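Local atomic coordinates of GGDEF and EAL domain-containing protein (Vibrio cholerae O1 str. 2010EL-1786, PDB entry 6PWK), a protein that binds cyclic di-GMP and probably acts as a receptor that relays this signal to large adhesins in cell adhesion and biofilm formation. Residues S282-I287 with C321-N326; Q289-H294 with L301-P306; S23-R28 with Y95-I100; A48-E53 with R72-R77. All coordinates share one frame; numbering follows the deposited sequence.

Interaction 1: S282-I287 with C321-N326; sequences SFIRWI and CNAVRN
Ile-287, which meets Ala-323 and Val-324 on the neighbouring helix, lays its CG1 over one face of the Phe-283 ring one turn back, 4.0 Å above the plane and shifted toward the rim; the ring also touches Gln-250 of helix 245-261. The setting is the outer layer of the EAL domain, a TIM-barrel-like fold in which helices surround a mostly parallel barrel. Helices 281-292 and 314-326 run side by side here, their short segments 9.2 Å apart and only 7° from parallel. Ala-323 lies at the closest point of the pair, its CB facing helix 281-292 and reaching Ile-287 CG2 at 4.3 Å. It also lies 4.1 Å from the backbone oxygen of Ile-284, an atom that accepts a hydrogen bond from Ser-288 OG. Ile-284 adds the tip of its CG2 branch, a looser touch. With CG2 of Ile-287 anti to the backbone N (chi1, measured to CG1, -87°), that methyl is directed across the groove while CG1 stays over Phe-283. Val-324 keeps its CG1 anti to the backbone N at chi1 159°, which puts CG2 beside that nitrogen and turns it to the groove. Below both side chains lies Phe-303 of strand 301-305, so the helix pair sits on the barrel wall. The outward side of helix 281-292 faces the second subunit, where Arg-285 forms a salt bridge with Glu-348 of that subunit. The two branched side chains meet obliquely, methyl to methyl, Ile-287 CG2 lying 3.9 Å from Val-324 CG2.

Interaction 2: Q289-H294 with L301-P306; sequences QTLSKH and LHFEIP. With MG (magnesium ion), chain E.
Leu-291, near the end of helix 281-292, and Leu-301, at the start of strand 301-305, have their CA atoms 9.6 Å apart, the helix lying over the outer surface of the strand that follows it. This is a helix-to-strand step of the TIM-barrel-like EAL domain, made by a short loop. Leu-291 carries the contact by forking over the strand: CD2 meets Leu-301 CD1 at 3.7 Å, and CD1 approaches Phe-303 CE2 at 4.1 Å. That second approach to the ring is oblique, the leucine and phenylalanine side chains coming from opposite directions. The fork of Leu-291 is set by CG standing beside the backbone N (chi1 -78°), from where its two methyls divide between Phe-303 and Leu-301. Helix 245-261 packs against the same two strand residues through Leu-260 and Ile-253.

His-294 ND1 donates back to Thr-290 O at 3.1 Å, tilted 29° from the carbonyl plane.

Alternation along the strand sends Glu-304 to the other side, where it binds magnesium together with Glu-218, Asn-272 and Asp-334. Its second oxygen, OE2, is held by a salt bridge to Lys-355 and a hydrogen bond with Tyr-353, which would fix the rotation of the carboxylate. The chain of Glu-304 bends at chi2, and OE1 alone of the two oxygens binds the ion, at 2.2 Å.

Interaction 3: S23-R28 with Y95-I100; sequences SHLGNR and YEFGII. With C2E (9,9'-[(2R,3R,3aS,5S,7aR,9R,10R,10aS,12S,14aR)-3,5,10,12-tetrahydroxy-5,12-dioxidooctahydro-2H,7H-difuro[3,2-d:3',2'-j][1,3,7,9,2,8]tetraoxadiphosphacyclododecine-2,9-diyl]bis(2-amino-1,9-dihydro-6H-purin-6-one)), chain D.
Phe-97 loses the most surface here, its CE1 corner reached by both Leu-25 and Ser-23 from the loop before helix 28-41. Leu-25 crosses it at about a right angle, CD1 standing 3.8 Å from Phe-97 CE1 and meeting the ring obliquely. Ser-23 comes in at the edge, near the ring plane, with CB 4.1 Å from Phe-97 CE1. Its hydroxyl turns away into an ST turn, accepting from Leu-25 N at 3.2 Å, and also bonds with Asp-20, which pins the loop. In this GGDEF domain Glu-96 and Phe-97 stand at the last two positions of the signature motif, whose first three residues differ from the consensus, on the hairpin between strands 88-90 and 96-102. The same two segments grip one guanine of cyclic di-GMP on two edges. Arg-28, extended from CG to NE, offers NH1 to O61 of the ligand at 2.8 Å and NH2 to its N71 at 3.0 Å, reading the Hoogsteen edge; NH1 is also bonded to Ile-92 O, which helps to position the guanidinium. Glu-96 takes the Watson-Crick edge: OE1 accepts from N11 of the ligand at 2.6 Å, OE2 from N21 of the ligand at 3.2 Å. Asp-68 of the second subunit also bonds to this ligand.

Interaction 4: A48-E53 with R72-R77; sequences AILQAE and RELADR
Ala-52 and Leu-74 bring the two backbones closest, with 8.8 Å between their CA atoms. The helical region 53-80 leaves from Ala-52, its N-cap, and its later part, 72-77, returns beside strand 45-51, so the chain must turn back in between.

One side chain does the work from the helix. Leu-74, with CG anti to the backbone N (chi1 173°), drops toward the strand and divides its two methyls between alternate residues. CD2 presses on Ala-52 CB at 3.7 Å, while CD1 lies more loosely against Leu-50 CD2, at 4.4 Å. The short methyl of Ala-52 lets the leucine settle close to the strand end; Leu-50, two residues earlier on the same side of the strand, reaches the other methyl. Gln-51, between them, points the other way, and its NE2 makes a weak hydrogen bond to Glu-53 OE1. On the helix, Glu-73 and Arg-77 form a loose salt bridge one turn apart, NE to OE2 at 3.5 Å, with the carboxylate oxygen in the plane of the guanidinium.

The contact joins layers of the GGDEF alpha/beta fold. Leu-74 also touches Phe-97, so segment 72-77 packs over strands 45-51 and 96-102; Leu-50 in turn meets Leu-137 on strand 136-142. From the reverse side of the sheet, Ile-49 and Gln-51 pack on Leu-159 of helix 148-164, and Ile-49 borders the bound cyclic di-GMP.

All four contacts are buried and apolar where the segments meet; they differ in what lies beside them. Interactions 1 and 2 share helix 281-292 of the EAL domain and touch directly, the first joining helix to helix, the second helix to barrel strand. Interactions 3 and 4 form a second pair in the GGDEF domain, about 37 to 42 Å from the first pair between centres. Their strands, 96-102 and 45-51, are neighbours in one sheet. Polar chemistry is set at the inner or pocket side: magnesium in interaction 2, a guanine of cyclic di-GMP in interaction 3. Interaction 1 instead adjoins the second subunit, whereas interaction 4 carries weak ionic pairing along its helix.

Interaction 1: S282-I287 with C321-N326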
# COMPACT_ATOMS: atom_id res chain seq x y z
N SER A 282 8.74 -8.17 -4.86
CA SER A 282 9.38 -8.75 -6.04
C SER A 282 10.86 -8.41 -6.09
O SER A 282 11.67 -9.23 -6.54
CB SER A 282 8.68 -8.26 -7.31
OG SER A 282 8.63 -6.84 -7.34
N PHE A 283 11.24 -7.23 -5.61
CA PHE A 283 12.65 -6.86 -5.54
C PHE A 283 13.38 -7.67 -4.49
O PHE A 283 14.57 -7.99 -4.66
CB PHE A 283 12.78 -5.36 -5.26
CG PHE A 283 14.19 -4.88 -5.17
CD1 PHE A 283 14.99 -4.79 -6.30
CD2 PHE A 283 14.73 -4.49 -3.95
CE1 PHE A 283 16.29 -4.34 -6.22
CE2 PHE A 283 16.03 -4.04 -3.87
CZ PHE A 283 16.81 -3.96 -5.00
N ILE A 284 12.70 -8.02 -3.39
CA ILE A 284 13.34 -8.83 -2.35
C ILE A 284 13.57 -10.25 -2.85
O ILE A 284 14.60 -10.87 -2.55
CB ILE A 284 12.49 -8.81 -1.06
CG1 ILE A 284 12.27 -7.36 -0.61
CG2 ILE A 284 13.17 -9.61 0.04
CD1 ILE A 284 11.53 -7.25 0.71
N ARG A 285 12.63 -10.79 -3.63
CA ARG A 285 12.86 -12.08 -4.27
C ARG A 285 13.95 -11.98 -5.33
O ARG A 285 14.78 -12.89 -5.47
CB ARG A 285 11.57 -12.61 -4.90
CG ARG A 285 10.53 -13.09 -3.92
CD ARG A 285 9.35 -13.69 -4.68
NE ARG A 285 9.72 -14.92 -5.38
CZ ARG A 285 9.01 -15.47 -6.37
NH1 ARG A 285 7.90 -14.88 -6.78
NH2 ARG A 285 9.42 -16.59 -6.94
N TRP A 286 13.95 -10.88 -6.09
CA TRP A 286 14.93 -10.70 -7.16
C TRP A 286 16.35 -10.71 -6.62
O TRP A 286 17.25 -11.31 -7.23
CB TRP A 286 14.64 -9.39 -7.90
CG TRP A 286 15.51 -9.13 -9.09
CD1 TRP A 286 15.24 -9.44 -10.39
CD2 TRP A 286 16.80 -8.49 -9.09
NE1 TRP A 286 16.27 -9.04 -11.20
CE2 TRP A 286 17.24 -8.45 -10.43
CE3 TRP A 286 17.61 -7.95 -8.09
CZ2 TRP A 286 18.46 -7.90 -10.79
CZ3 TRP A 286 18.83 -7.40 -8.45
CH2 TRP A 286 19.24 -7.38 -9.79
N ILE A 287 16.58 -10.06 -5.48
CA ILE A 287 17.92 -10.00 -4.91
C ILE A 287 18.42 -11.40 -4.56
O ILE A 287 19.57 -11.76 -4.84
CB ILE A 287 17.94 -9.07 -3.68
CG1 ILE A 287 18.20 -7.63 -4.13
CG2 ILE A 287 18.99 -9.50 -2.67
CD1 ILE A 287 19.59 -7.41 -4.70
N CYS A 321 17.47 -7.35 4.13
CA CYS A 321 18.77 -7.59 4.75
C CYS A 321 19.05 -9.08 4.91
O CYS A 321 20.19 -9.53 4.74
CB CYS A 321 18.84 -6.88 6.10
SG CYS A 321 18.94 -5.08 5.99
N ASN A 322 18.02 -9.86 5.25
CA ASN A 322 18.20 -11.31 5.36
C ASN A 322 18.58 -11.92 4.02
O ASN A 322 19.50 -12.73 3.93
CB ASN A 322 16.93 -11.96 5.92
CG ASN A 322 16.71 -11.63 7.38
OD1 ASN A 322 17.63 -11.25 8.09
ND2 ASN A 322 15.47 -11.80 7.84
N ALA A 323 17.86 -11.54 2.96
CA ALA A 323 18.18 -12.05 1.63
C ALA A 323 19.60 -11.67 1.21
O ALA A 323 20.30 -12.47 0.58
CB ALA A 323 17.17 -11.51 0.61
N VAL A 324 20.03 -10.46 1.57
CA VAL A 324 21.37 -10.01 1.19
C VAL A 324 22.44 -10.80 1.93
O VAL A 324 23.40 -11.28 1.32
CB VAL A 324 21.49 -8.49 1.43
CG1 VAL A 324 22.95 -8.09 1.54
CG2 VAL A 324 20.81 -7.72 0.31
N ARG A 325 22.28 -10.95 3.24
CA ARG A 325 23.29 -11.66 4.03
C ARG A 325 23.24 -13.17 3.83
O ARG A 325 24.29 -13.82 3.89
CB ARG A 325 23.12 -11.33 5.52
CG ARG A 325 23.91 -10.11 5.96
CD ARG A 325 23.63 -9.73 7.40
NE ARG A 325 24.49 -8.64 7.85
CZ ARG A 325 24.34 -7.99 9.00
NH1 ARG A 325 23.35 -8.32 9.82
NH2 ARG A 325 25.17 -7.01 9.32
N ASN A 326 22.06 -13.74 3.58
CA ASN A 326 21.99 -15.18 3.33
C ASN A 326 22.77 -15.58 2.09
O ASN A 326 23.23 -16.72 1.98
CB ASN A 326 20.53 -15.64 3.19
CG ASN A 326 19.81 -15.70 4.51
OD1 ASN A 326 20.43 -15.80 5.57
ND2 ASN A 326 18.48 -15.66 4.46

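Interaction 2: Q289-H294 with L301-P306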
# COMPACT_ATOMS: atom_id res chain seq x y z
N GLN A 289 17.48 -14.25 -5.90
CA GLN A 289 17.69 -15.05 -7.10
C GLN A 289 18.97 -14.66 -7.82
O GLN A 289 19.73 -15.53 -8.28
CB GLN A 289 16.48 -14.92 -8.03
CG GLN A 289 15.18 -15.43 -7.43
CD GLN A 289 13.96 -15.04 -8.25
OE1 GLN A 289 14.00 -14.09 -9.03
NE2 GLN A 289 12.87 -15.79 -8.09
N THR A 290 19.23 -13.36 -7.94
CA THR A 290 20.42 -12.91 -8.66
C THR A 290 21.69 -13.12 -7.84
O THR A 290 22.73 -13.50 -8.39
CB THR A 290 20.28 -11.45 -9.06
OG1 THR A 290 20.16 -10.63 -7.88
CG2 THR A 290 19.06 -11.25 -9.94
N LEU A 291 21.63 -12.87 -6.53
CA LEU A 291 22.82 -13.06 -5.70
C LEU A 291 23.24 -14.52 -5.65
O LEU A 291 24.44 -14.81 -5.51
CB LEU A 291 22.57 -12.54 -4.28
CG LEU A 291 22.64 -11.02 -4.06
CD1 LEU A 291 22.49 -10.69 -2.58
CD2 LEU A 291 23.95 -10.47 -4.60
N SER A 292 22.29 -15.45 -5.76
CA SER A 292 22.65 -16.86 -5.79
C SER A 292 23.33 -17.25 -7.10
O SER A 292 24.05 -18.25 -7.13
CB SER A 292 21.40 -17.73 -5.58
OG SER A 292 20.51 -17.62 -6.67
N LYS A 293 23.11 -16.50 -8.17
CA LYS A 293 23.74 -16.77 -9.45
C LYS A 293 25.11 -16.12 -9.59
O LYS A 293 25.79 -16.34 -10.60
CB LYS A 293 22.83 -16.29 -10.60
CG LYS A 293 21.58 -17.15 -10.78
CD LYS A 293 20.77 -16.72 -12.00
CE LYS A 293 19.89 -15.51 -11.70
NZ LYS A 293 19.01 -15.18 -12.86
N HIS A 294 25.54 -15.33 -8.60
CA HIS A 294 26.85 -14.69 -8.62
C HIS A 294 27.46 -14.75 -7.22
O HIS A 294 27.80 -13.73 -6.61
CB HIS A 294 26.75 -13.24 -9.12
CG HIS A 294 26.10 -13.11 -10.46
ND1 HIS A 294 24.75 -12.89 -10.61
CD2 HIS A 294 26.62 -13.16 -11.71
CE1 HIS A 294 24.46 -12.81 -11.89
NE2 HIS A 294 25.57 -12.97 -12.58
N LEU A 301 29.98 -7.04 -2.39
CA LEU A 301 28.81 -6.19 -2.58
C LEU A 301 28.34 -5.68 -1.23
O LEU A 301 27.97 -6.47 -0.35
CB LEU A 301 27.69 -6.95 -3.28
CG LEU A 301 27.84 -7.22 -4.78
CD1 LEU A 301 26.71 -8.10 -5.29
CD2 LEU A 301 27.88 -5.91 -5.55
N HIS A 302 28.34 -4.36 -1.07
CA HIS A 302 27.75 -3.69 0.08
C HIS A 302 26.51 -2.94 -0.40
O HIS A 302 26.59 -2.12 -1.32
CB HIS A 302 28.74 -2.72 0.73
CG HIS A 302 29.89 -3.39 1.41
ND1 HIS A 302 30.85 -2.69 2.11
CD2 HIS A 302 30.23 -4.70 1.50
CE1 HIS A 302 31.74 -3.54 2.61
NE2 HIS A 302 31.39 -4.76 2.25
N PHE A 303 25.37 -3.22 0.22
CA PHE A 303 24.12 -2.57 -0.13
C PHE A 303 23.87 -1.41 0.83
O PHE A 303 23.69 -1.62 2.03
CB PHE A 303 22.96 -3.56 -0.11
CG PHE A 303 22.99 -4.54 -1.25
CD1 PHE A 303 22.50 -4.19 -2.49
CD2 PHE A 303 23.52 -5.81 -1.07
CE1 PHE A 303 22.53 -5.09 -3.54
CE2 PHE A 303 23.56 -6.71 -2.12
CZ PHE A 303 23.06 -6.35 -3.36
N GLU A 304 23.86 -0.19 0.29
CA GLU A 304 23.69 1.01 1.10
C GLU A 304 22.20 1.31 1.22
O GLU A 304 21.55 1.67 0.23
CB GLU A 304 24.45 2.18 0.49
CG GLU A 304 24.94 3.20 1.51
CD GLU A 304 26.23 3.87 1.10
OE1 GLU A 304 26.18 4.97 0.51
OE2 GLU A 304 27.31 3.29 1.36
N ILE A 305 21.66 1.17 2.42
CA ILE A 305 20.23 1.31 2.68
C ILE A 305 20.01 2.61 3.44
O ILE A 305 20.69 2.85 4.45
CB ILE A 305 19.69 0.12 3.49
CG1 ILE A 305 19.93 -1.19 2.72
CG2 ILE A 305 18.21 0.30 3.78
CD1 ILE A 305 19.57 -2.43 3.50
N PRO A 306 19.10 3.48 3.00
CA PRO A 306 18.87 4.73 3.72
C PRO A 306 18.32 4.48 5.11
O PRO A 306 17.62 3.50 5.36
CB PRO A 306 17.84 5.47 2.84
CG PRO A 306 17.92 4.79 1.50
CD PRO A 306 18.25 3.36 1.80
MG MG E . 24.93 6.57 -0.22

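Interaction 3: S23-R28 with Y95-I100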
# COMPACT_ATOMS: atom_id res chain seq x y z
N SER A 23 -8.91 20.20 6.28
CA SER A 23 -8.04 21.36 6.45
C SER A 23 -8.80 22.67 6.55
O SER A 23 -8.23 23.67 6.99
CB SER A 23 -7.04 21.45 5.29
OG SER A 23 -7.72 21.64 4.05
N HIS A 24 -10.07 22.69 6.15
CA HIS A 24 -10.85 23.92 6.03
C HIS A 24 -10.16 24.93 5.11
O HIS A 24 -10.31 26.14 5.26
CB HIS A 24 -11.13 24.56 7.40
CG HIS A 24 -12.34 25.45 7.41
ND1 HIS A 24 -13.63 24.96 7.41
CD2 HIS A 24 -12.45 26.80 7.41
CE1 HIS A 24 -14.48 25.97 7.42
NE2 HIS A 24 -13.79 27.09 7.42
N LEU A 25 -9.40 24.42 4.15
CA LEU A 25 -8.80 25.19 3.07
C LEU A 25 -9.47 24.82 1.76
O LEU A 25 -10.33 23.93 1.71
CB LEU A 25 -7.29 24.95 3.01
CG LEU A 25 -6.42 25.48 4.15
CD1 LEU A 25 -4.99 24.98 3.98
CD2 LEU A 25 -6.45 26.99 4.18
N GLY A 26 -9.07 25.50 0.69
CA GLY A 26 -9.53 25.10 -0.63
C GLY A 26 -9.04 23.71 -0.98
O GLY A 26 -7.96 23.29 -0.58
N ASN A 27 -9.87 22.98 -1.72
CA ASN A 27 -9.48 21.64 -2.15
C ASN A 27 -8.66 21.75 -3.44
O ASN A 27 -8.24 22.83 -3.85
CB ASN A 27 -10.71 20.75 -2.31
CG ASN A 27 -11.70 21.27 -3.33
OD1 ASN A 27 -11.44 22.25 -4.04
ND2 ASN A 27 -12.85 20.61 -3.43
N ARG A 28 -8.42 20.61 -4.09
CA ARG A 28 -7.60 20.61 -5.29
C ARG A 28 -8.30 21.34 -6.44
O ARG A 28 -7.65 22.09 -7.18
CB ARG A 28 -7.26 19.17 -5.70
CG ARG A 28 -6.37 19.07 -6.92
CD ARG A 28 -6.07 17.62 -7.27
NE ARG A 28 -5.17 17.51 -8.41
CZ ARG A 28 -3.85 17.59 -8.33
NH1 ARG A 28 -3.27 17.76 -7.15
NH2 ARG A 28 -3.11 17.49 -9.42
N TYR A 95 -1.11 14.97 1.45
CA TYR A 95 -0.06 15.43 2.35
C TYR A 95 0.68 16.66 1.85
O TYR A 95 1.70 17.03 2.44
CB TYR A 95 0.95 14.30 2.60
CG TYR A 95 0.31 13.02 3.11
CD1 TYR A 95 -0.34 12.99 4.33
CD2 TYR A 95 0.38 11.85 2.37
CE1 TYR A 95 -0.92 11.83 4.80
CE2 TYR A 95 -0.20 10.68 2.83
CZ TYR A 95 -0.84 10.67 4.04
OH TYR A 95 -1.42 9.51 4.50
N GLU A 96 0.19 17.32 0.80
CA GLU A 96 0.85 18.52 0.30
C GLU A 96 -0.16 19.63 0.09
O GLU A 96 -1.31 19.39 -0.30
CB GLU A 96 1.62 18.24 -1.00
CG GLU A 96 0.94 17.28 -1.95
CD GLU A 96 1.90 16.64 -2.92
OE1 GLU A 96 1.45 15.89 -3.81
OE2 GLU A 96 3.13 16.86 -2.79
N PHE A 97 0.28 20.86 0.35
CA PHE A 97 -0.53 22.06 0.22
C PHE A 97 -0.01 22.92 -0.92
O PHE A 97 1.21 23.04 -1.11
CB PHE A 97 -0.53 22.87 1.52
CG PHE A 97 -1.19 22.17 2.67
CD1 PHE A 97 -2.55 22.32 2.89
CD2 PHE A 97 -0.46 21.38 3.54
CE1 PHE A 97 -3.17 21.69 3.95
CE2 PHE A 97 -1.08 20.74 4.60
CZ PHE A 97 -2.43 20.89 4.80
N GLY A 98 -0.92 23.52 -1.66
CA GLY A 98 -0.58 24.44 -2.74
C GLY A 98 -0.79 25.88 -2.33
O GLY A 98 -1.72 26.20 -1.58
N ILE A 99 0.07 26.76 -2.84
CA ILE A 99 0.04 28.18 -2.49
C ILE A 99 0.29 29.00 -3.75
O ILE A 99 1.23 28.71 -4.50
CB ILE A 99 1.09 28.51 -1.41
CG1 ILE A 99 0.76 27.78 -0.11
CG2 ILE A 99 1.16 30.01 -1.17
CD1 ILE A 99 1.92 27.69 0.85
N ILE A 100 -0.54 30.01 -3.97
CA ILE A 100 -0.40 30.94 -5.09
C ILE A 100 -0.15 32.33 -4.52
O ILE A 100 -0.90 32.79 -3.66
CB ILE A 100 -1.65 30.94 -6.00
CG1 ILE A 100 -2.03 29.51 -6.39
CG2 ILE A 100 -1.40 31.77 -7.24
CD1 ILE A 100 -3.32 29.42 -7.18
P1 C2E D . 2.67 13.23 -13.82
O2P C2E D . 2.47 12.37 -12.59
O1P C2E D . 3.45 12.35 -14.74
O5' C2E D . 1.30 13.51 -14.67
C5' C2E D . 1.39 13.80 -16.02
C4' C2E D . -0.09 14.01 -16.41
O4' C2E D . -0.74 12.90 -16.18
C3' C2E D . -0.68 14.94 -15.33
O3' C2E D . -0.54 16.24 -15.65
C2' C2E D . -2.16 14.53 -15.25
O2' C2E D . -2.99 15.43 -16.10
C1' C2E D . -2.24 13.34 -15.78
N9 C2E D . -2.89 12.38 -14.92
C8 C2E D . -1.81 12.21 -14.12
N7 C2E D . -2.18 11.32 -13.17
C5 C2E D . -3.45 10.94 -13.39
C6 C2E D . -4.42 9.97 -12.68
O6 C2E D . -4.11 9.36 -11.72
N1 C2E D . -5.76 9.78 -13.18
C2 C2E D . -6.21 10.50 -14.35
N2 C2E D . -7.54 10.39 -14.93
N3 C2E D . -5.27 11.41 -14.99
C4 C2E D . -3.88 11.61 -14.49
P11 C2E D . -0.89 17.24 -14.36
O21 C2E D . -2.11 16.94 -13.52
O11 C2E D . -1.21 18.58 -14.97
O5A C2E D . 0.56 17.45 -13.60
C5A C2E D . 1.71 17.20 -14.37
C4A C2E D . 2.86 17.08 -13.45
O4A C2E D . 2.76 17.94 -12.47
C3A C2E D . 2.84 15.55 -12.77
O3A C2E D . 3.61 14.57 -13.60
C2A C2E D . 3.37 15.66 -11.68
O2A C2E D . 4.86 15.51 -11.85
C1A C2E D . 2.99 17.16 -11.19
N91 C2E D . 1.92 17.17 -10.42
C81 C2E D . 0.63 17.29 -10.77
N71 C2E D . -0.08 17.27 -9.62
C51 C2E D . 0.77 17.14 -8.60
C61 C2E D . 0.56 17.06 -7.10
O61 C2E D . -0.55 17.12 -6.68
N11 C2E D . 1.65 16.93 -6.18
C21 C2E D . 3.00 16.87 -6.70
N21 C2E D . 4.12 16.73 -5.78
N31 C2E D . 3.19 16.94 -8.15
C41 C2E D . 2.03 17.09 -9.09

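Interaction 4: A48-E53 with R72-R77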
# COMPACT_ATOMS: atom_id res chain seq x y z
N ALA A 48 3.92 27.86 -4.87
CA ALA A 48 4.66 27.08 -3.90
C ALA A 48 3.86 25.85 -3.49
O ALA A 48 2.63 25.84 -3.55
CB ALA A 48 5.01 27.90 -2.65
N ILE A 49 4.58 24.81 -3.06
CA ILE A 49 3.98 23.58 -2.58
C ILE A 49 4.70 23.16 -1.30
O ILE A 49 5.93 23.20 -1.23
CB ILE A 49 4.03 22.45 -3.63
CG1 ILE A 49 3.29 21.21 -3.13
CG2 ILE A 49 5.46 22.11 -4.02
CD1 ILE A 49 3.22 20.09 -4.14
N LEU A 50 3.92 22.78 -0.29
CA LEU A 50 4.45 22.35 1.00
C LEU A 50 3.94 20.95 1.29
O LEU A 50 2.72 20.72 1.30
CB LEU A 50 4.03 23.31 2.11
CG LEU A 50 4.34 22.86 3.54
CD1 LEU A 50 5.83 22.89 3.80
CD2 LEU A 50 3.59 23.72 4.56
N GLN A 51 4.85 20.01 1.52
CA GLN A 51 4.50 18.63 1.82
C GLN A 51 4.79 18.33 3.29
O GLN A 51 5.91 18.55 3.76
CB GLN A 51 5.25 17.65 0.93
CG GLN A 51 5.01 16.20 1.33
CD GLN A 51 5.63 15.22 0.38
OE1 GLN A 51 6.18 15.60 -0.66
NE2 GLN A 51 5.55 13.93 0.71
N ALA A 52 3.78 17.83 4.00
CA ALA A 52 3.91 17.48 5.41
C ALA A 52 4.01 15.97 5.53
O ALA A 52 3.03 15.26 5.75
CB ALA A 52 2.74 18.04 6.21
N GLU A 53 5.24 15.46 5.38
CA GLU A 53 5.47 14.03 5.52
C GLU A 53 5.26 13.57 6.96
O GLU A 53 4.88 12.42 7.20
CB GLU A 53 6.87 13.67 5.04
CG GLU A 53 7.24 12.19 5.14
CD GLU A 53 6.61 11.33 4.06
OE1 GLU A 53 5.76 11.84 3.30
OE2 GLU A 53 6.98 10.14 3.96
N ARG A 72 -5.60 20.04 10.22
CA ARG A 72 -6.29 21.28 10.57
C ARG A 72 -5.34 22.26 11.26
O ARG A 72 -5.36 23.46 10.97
CB ARG A 72 -7.49 20.98 11.47
CG ARG A 72 -8.09 22.20 12.14
CD ARG A 72 -8.72 23.15 11.13
NE ARG A 72 -9.85 22.53 10.44
CZ ARG A 72 -11.08 22.47 10.94
NH1 ARG A 72 -11.33 22.97 12.14
NH2 ARG A 72 -12.04 21.89 10.25
N GLU A 73 -4.51 21.76 12.18
CA GLU A 73 -3.57 22.63 12.88
C GLU A 73 -2.61 23.29 11.89
O GLU A 73 -2.48 24.52 11.88
CB GLU A 73 -2.80 21.83 13.93
CG GLU A 73 -1.74 22.63 14.69
CD GLU A 73 -2.32 23.48 15.82
OE1 GLU A 73 -3.44 24.00 15.67
OE2 GLU A 73 -1.64 23.61 16.86
N LEU A 74 -1.94 22.49 11.06
CA LEU A 74 -1.05 23.06 10.05
C LEU A 74 -1.81 24.02 9.13
O LEU A 74 -1.28 25.07 8.77
CB LEU A 74 -0.39 21.94 9.24
CG LEU A 74 0.45 22.36 8.03
CD1 LEU A 74 1.50 23.39 8.41
CD2 LEU A 74 1.10 21.14 7.40
N ALA A 75 -3.04 23.67 8.77
CA ALA A 75 -3.84 24.56 7.93
C ALA A 75 -4.17 25.85 8.67
O ALA A 75 -4.00 26.95 8.13
CB ALA A 75 -5.12 23.85 7.48
N ASP A 76 -4.65 25.73 9.91
CA ASP A 76 -4.95 26.92 10.70
C ASP A 76 -3.71 27.78 10.91
O ASP A 76 -3.76 29.01 10.78
CB ASP A 76 -5.55 26.53 12.05
CG ASP A 76 -6.96 25.99 11.93
OD1 ASP A 76 -7.61 26.23 10.89
OD2 ASP A 76 -7.44 25.34 12.89
N ARG A 77 -2.58 27.15 11.25
CA ARG A 77 -1.36 27.91 11.46
C ARG A 77 -0.87 28.54 10.16
O ARG A 77 -0.36 29.67 10.16
CB ARG A 77 -0.28 27.00 12.05
CG ARG A 77 -0.64 26.41 13.40
CD ARG A 77 -0.62 27.45 14.50
NE ARG A 77 -0.83 26.85 15.81
CZ ARG A 77 -0.84 27.53 16.95
NH1 ARG A 77 -0.65 28.84 16.94
NH2 ARG A 77 -1.04 26.90 18.10